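Local structure of alkaline phosphatase (Thermus thermophilus, 7KWD) at residues A[45-50]-A[273-278]; A[93-98]-A[316-321]. The protein probably hydrolyses phosphate monoesters as an alkaline phosphatase, a homodimeric enzyme with two zinc ions and one magnesium ion at its active site. One frame throughout, in Å; residues are numbered along the deposited sequence.

Overall arrangement
From the N terminus, the chain first meets contact 1 at the C-terminal end of strand 40-46, then contact 2 at 93-98, where helix 95-104 begins. Segment 273-278 closes the loop opened at 45-50, and 316-321, on strand 310-325, closes that opened at 93-98. The four segments thus alternate, and the two long loops, of 222 and 217 intervening residues, cross. Contact 1 ties the turn after strand 40-46 to helix 273-280; contact 2 ties helix 95-104 to strand 310-325, which pairs in parallel with 40-46. Their centres are about 9 Å apart. Both contacts reach one zinc ion, and F49 O lies 2.9 Å from S316 OG, a probable hydrogen bond.

Contact 1: residues A[45-50]-A[273-278]; sequences VYDGFS and RIDHAN. With MG (magnesium ion), chain D; ZN (zinc ion), chain E; ZN (zinc ion), chain F.
D47 and D275 bring together the metal cluster of the alkaline phosphatase fold, where a type II turn from Y46 to F49 packs against helix 273-280. D47 bridges two metals: OD2 binds magnesium at 2.1 Å, beside T148, E270 and three waters, while OD1 binds zinc at 2.2 Å. With CG anti to the backbone N (chi1 -177°), the D275 carboxylate reaches the second zinc, which OD2 binds with H279 and H433; OD1 is hydrogen-bonded to T320. All four carboxylate oxygens of D47 and D275 thus have a metal ion or a hydrogen-bond donor as partner. D275 CB lies 3.1 Å from D47 OD1, and the two carboxylate planes stand 46° apart. D47 O receives a weak bond from D275 N, bent to 116°. A CB on G48, whose positive phi also favours glycine, would clash with D275 CA. I274 sends CD1 obliquely to Y46 CD2 at 3.6 Å and CG2 to the edge of the F49 ring; an alanine here would probably open a gap beside the Y46 ring and strip F49 of its CG2 contact. N278 OD1 bonds to T286, and its ND2 serves D53 as well as, weakly, G48 O at 2.9 Å.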
# COMPACT_ATOMS: atom_id res chain seq x y z
N VAL A 45 7.63 12.83 10.45
CA VAL A 45 6.97 11.52 10.50
C VAL A 45 5.50 11.70 10.14
O VAL A 45 4.79 12.48 10.77
CB VAL A 45 7.10 10.88 11.89
CG1 VAL A 45 6.36 9.53 11.90
CG2 VAL A 45 8.55 10.75 12.27
N TYR A 46 5.05 10.95 9.13
CA TYR A 46 3.64 10.77 8.81
C TYR A 46 3.19 9.49 9.52
O TYR A 46 3.42 8.39 9.04
CB TYR A 46 3.45 10.66 7.30
CG TYR A 46 3.45 11.94 6.48
CD1 TYR A 46 4.55 12.79 6.45
CD2 TYR A 46 2.38 12.24 5.65
CE1 TYR A 46 4.56 13.91 5.66
CE2 TYR A 46 2.38 13.36 4.83
CZ TYR A 46 3.47 14.19 4.85
OH TYR A 46 3.47 15.32 4.06
N ASP A 47 2.56 9.62 10.68
CA ASP A 47 2.21 8.45 11.47
C ASP A 47 1.03 7.72 10.85
O ASP A 47 -0.01 8.33 10.60
CB ASP A 47 1.89 8.85 12.91
CG ASP A 47 2.03 7.70 13.84
OD1 ASP A 47 1.35 6.69 13.57
OD2 ASP A 47 2.83 7.79 14.82
N GLY A 48 1.18 6.43 10.60
CA GLY A 48 0.09 5.61 10.08
C GLY A 48 -0.24 5.80 8.62
O GLY A 48 -1.28 5.30 8.14
N PHE A 49 0.66 6.44 7.86
CA PHE A 49 0.39 6.89 6.50
C PHE A 49 0.67 5.78 5.50
O PHE A 49 1.80 5.31 5.37
CB PHE A 49 1.25 8.11 6.22
CG PHE A 49 1.09 8.72 4.85
CD1 PHE A 49 -0.08 9.38 4.49
CD2 PHE A 49 2.16 8.70 3.93
CE1 PHE A 49 -0.20 9.99 3.25
CE2 PHE A 49 2.04 9.30 2.69
CZ PHE A 49 0.87 9.97 2.36
N SER A 50 -0.37 5.37 4.79
CA SER A 50 -0.27 4.29 3.81
C SER A 50 -0.25 4.85 2.40
O SER A 50 -0.50 6.04 2.18
CB SER A 50 -1.44 3.33 3.97
OG SER A 50 -2.60 3.90 3.43
N ARG A 273 -1.83 12.23 13.68
CA ARG A 273 -3.22 11.81 13.74
C ARG A 273 -3.73 11.28 12.41
O ARG A 273 -4.90 10.86 12.32
CB ARG A 273 -4.11 12.96 14.24
CG ARG A 273 -3.60 13.54 15.60
CD ARG A 273 -4.70 14.08 16.52
NE ARG A 273 -5.53 12.97 17.00
CZ ARG A 273 -6.78 13.11 17.42
NH1 ARG A 273 -7.36 14.31 17.45
NH2 ARG A 273 -7.45 12.04 17.81
N ILE A 274 -2.87 11.23 11.39
CA ILE A 274 -3.17 10.40 10.23
C ILE A 274 -3.48 8.99 10.70
O ILE A 274 -4.50 8.40 10.31
CB ILE A 274 -1.99 10.41 9.24
CG1 ILE A 274 -1.80 11.82 8.66
CG2 ILE A 274 -2.19 9.34 8.17
CD1 ILE A 274 -0.45 11.98 7.92
N ASP A 275 -2.60 8.43 11.54
CA ASP A 275 -2.83 7.13 12.17
C ASP A 275 -4.20 7.06 12.83
O ASP A 275 -4.99 6.16 12.55
CB ASP A 275 -1.71 6.87 13.19
CG ASP A 275 -1.80 5.53 13.85
OD1 ASP A 275 -1.73 4.51 13.12
OD2 ASP A 275 -1.91 5.51 15.10
N HIS A 276 -4.52 8.06 13.65
CA HIS A 276 -5.76 8.02 14.42
C HIS A 276 -6.97 8.01 13.50
O HIS A 276 -7.92 7.25 13.72
CB HIS A 276 -5.83 9.21 15.36
CG HIS A 276 -4.73 9.22 16.37
ND1 HIS A 276 -4.51 10.28 17.21
CD2 HIS A 276 -3.77 8.32 16.64
CE1 HIS A 276 -3.47 10.03 17.98
NE2 HIS A 276 -3.00 8.84 17.66
N ALA A 277 -6.97 8.87 12.48
CA ALA A 277 -8.10 8.88 11.56
C ALA A 277 -8.21 7.55 10.86
O ALA A 277 -9.32 7.07 10.60
CB ALA A 277 -7.95 10.00 10.54
N ASN A 278 -7.07 6.95 10.51
CA ASN A 278 -7.14 5.65 9.85
C ASN A 278 -7.70 4.60 10.78
O ASN A 278 -8.38 3.67 10.31
CB ASN A 278 -5.76 5.24 9.33
CG ASN A 278 -5.34 6.04 8.09
OD1 ASN A 278 -6.17 6.61 7.39
ND2 ASN A 278 -4.05 6.09 7.85
MG MG D . 2.74 8.86 16.68
ZN ZN E . 2.54 5.08 14.48
ZN ZN F . -1.94 3.59 15.63
O HOH W 1 3.07 9.96 18.46
O HOH W 2 2.35 7.36 17.87
O HOH W 3 0.45 9.01 16.31

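Contact 2: residues A[93-98]-A[316-321]; sequences TESSAA and SDHATG. With ZN (zinc ion), chain E.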
# COMPACT_ATOMS: atom_id res chain seq x y z
N THR A 93 3.92 -3.55 13.56
CA THR A 93 4.50 -2.80 14.65
C THR A 93 3.43 -1.90 15.25
O THR A 93 2.40 -1.64 14.64
CB THR A 93 5.67 -1.95 14.14
OG1 THR A 93 6.42 -1.38 15.21
CG2 THR A 93 5.13 -0.84 13.28
N GLU A 94 3.72 -1.35 16.42
CA GLU A 94 3.03 -0.10 16.78
C GLU A 94 4.08 0.99 16.94
O GLU A 94 5.27 0.82 16.60
CB GLU A 94 2.12 -0.30 18.00
CG GLU A 94 2.76 -1.00 19.15
CD GLU A 94 3.94 -0.19 19.70
OE1 GLU A 94 5.08 -0.46 19.27
OE2 GLU A 94 3.72 0.73 20.54
N SER A 95 3.63 2.14 17.45
CA SER A 95 4.39 3.37 17.27
C SER A 95 5.68 3.40 18.08
O SER A 95 6.67 3.99 17.63
CB SER A 95 3.51 4.56 17.64
OG SER A 95 2.87 5.08 16.52
N SER A 96 5.70 2.83 19.30
CA SER A 96 6.92 2.92 20.11
C SER A 96 8.04 2.09 19.50
O SER A 96 9.18 2.56 19.38
CB SER A 96 6.68 2.47 21.56
OG SER A 96 6.10 1.19 21.61
N ALA A 97 7.74 0.85 19.08
CA ALA A 97 8.77 0.05 18.43
C ALA A 97 9.19 0.68 17.11
O ALA A 97 10.37 0.67 16.76
CB ALA A 97 8.27 -1.38 18.23
N ALA A 98 8.25 1.28 16.38
CA ALA A 98 8.62 1.92 15.12
C ALA A 98 9.51 3.11 15.37
O ALA A 98 10.57 3.27 14.75
CB ALA A 98 7.36 2.33 14.37
N SER A 316 7.03 7.64 6.79
CA SER A 316 5.91 7.06 7.52
C SER A 316 6.44 6.00 8.47
O SER A 316 7.38 5.26 8.12
CB SER A 316 4.90 6.44 6.56
OG SER A 316 3.95 5.69 7.31
N ASP A 317 5.85 5.90 9.67
CA ASP A 317 6.33 4.88 10.61
C ASP A 317 5.68 3.51 10.42
O ASP A 317 6.24 2.51 10.87
CB ASP A 317 6.17 5.34 12.07
CG ASP A 317 4.75 5.45 12.51
OD1 ASP A 317 3.82 5.63 11.69
OD2 ASP A 317 4.56 5.38 13.74
N HIS A 318 4.52 3.45 9.77
CA HIS A 318 3.85 2.22 9.37
C HIS A 318 2.53 2.65 8.72
O HIS A 318 2.07 3.79 8.89
CB HIS A 318 3.52 1.30 10.55
CG HIS A 318 2.78 2.01 11.62
ND1 HIS A 318 1.43 2.27 11.53
CD2 HIS A 318 3.21 2.64 12.73
CE1 HIS A 318 1.06 2.99 12.57
NE2 HIS A 318 2.12 3.21 13.31
N ALA A 319 1.92 1.71 8.02
CA ALA A 319 0.61 1.90 7.46
C ALA A 319 -0.46 1.55 8.49
O ALA A 319 -0.25 0.72 9.39
CB ALA A 319 0.42 1.04 6.21
N THR A 320 -1.64 2.17 8.34
CA THR A 320 -2.77 1.89 9.21
C THR A 320 -4.06 1.89 8.41
O THR A 320 -4.31 2.79 7.59
CB THR A 320 -2.85 2.92 10.35
OG1 THR A 320 -1.67 2.80 11.11
CG2 THR A 320 -4.08 2.65 11.26
N GLY A 321 -4.88 0.88 8.68
CA GLY A 321 -6.15 0.71 8.01
C GLY A 321 -6.16 -0.56 7.19
O GLY A 321 -6.30 -1.65 7.75
ZN ZN E . 2.54 5.08 14.48
O HOH W 4 6.21 6.34 15.69
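The imidazole of H318 has D317 OD1 over one face, 3.2 Å above the ring plane and offset toward the rim, while S95 OG lies at its edge, in plane. A98 CB also comes to the edge, and T93 CG2 approaches obliquely, 3.8 Å from H318 CB. H433 stacks on the ring from outside the two segments. In the ring plane H318 ND1 donates to A319 O, which it meets from above the carbonyl plane rather than on a lone pair; this bond and the NE2-zinc bond together probably fix the ring's rotation. This is one of the two zinc sites of the alkaline phosphatase fold, at the N terminus of helix 95-104, and S95 is predicted to be the nucleophile that forms the phosphoserine intermediate. S95 OG, D317 OD2 and H318 NE2 bind the ion at 2.1, 2.2 and 2.2 Å, with D47 as the fourth ligand. S95 OG and D317 OD2 are 3.3 Å apart because both bind the same zinc, not through a hydrogen bond, and a water donates to both D317 OD2 and S95 O. The CG of D317 sits between its backbone N and carbonyl carbon (chi1 68°), which lets OD2 reach the zinc while OD1 accepts from G48 N. Beside the zinc ligands, A98 CB packs 4.0 Å from D317 CB. E94 caps the helix: OE1 takes A97 N on its syn lone pair in a nearly straight bond (171°), and OE2 is gripped by S96 N, S96 OG and, through a salt bridge, R159.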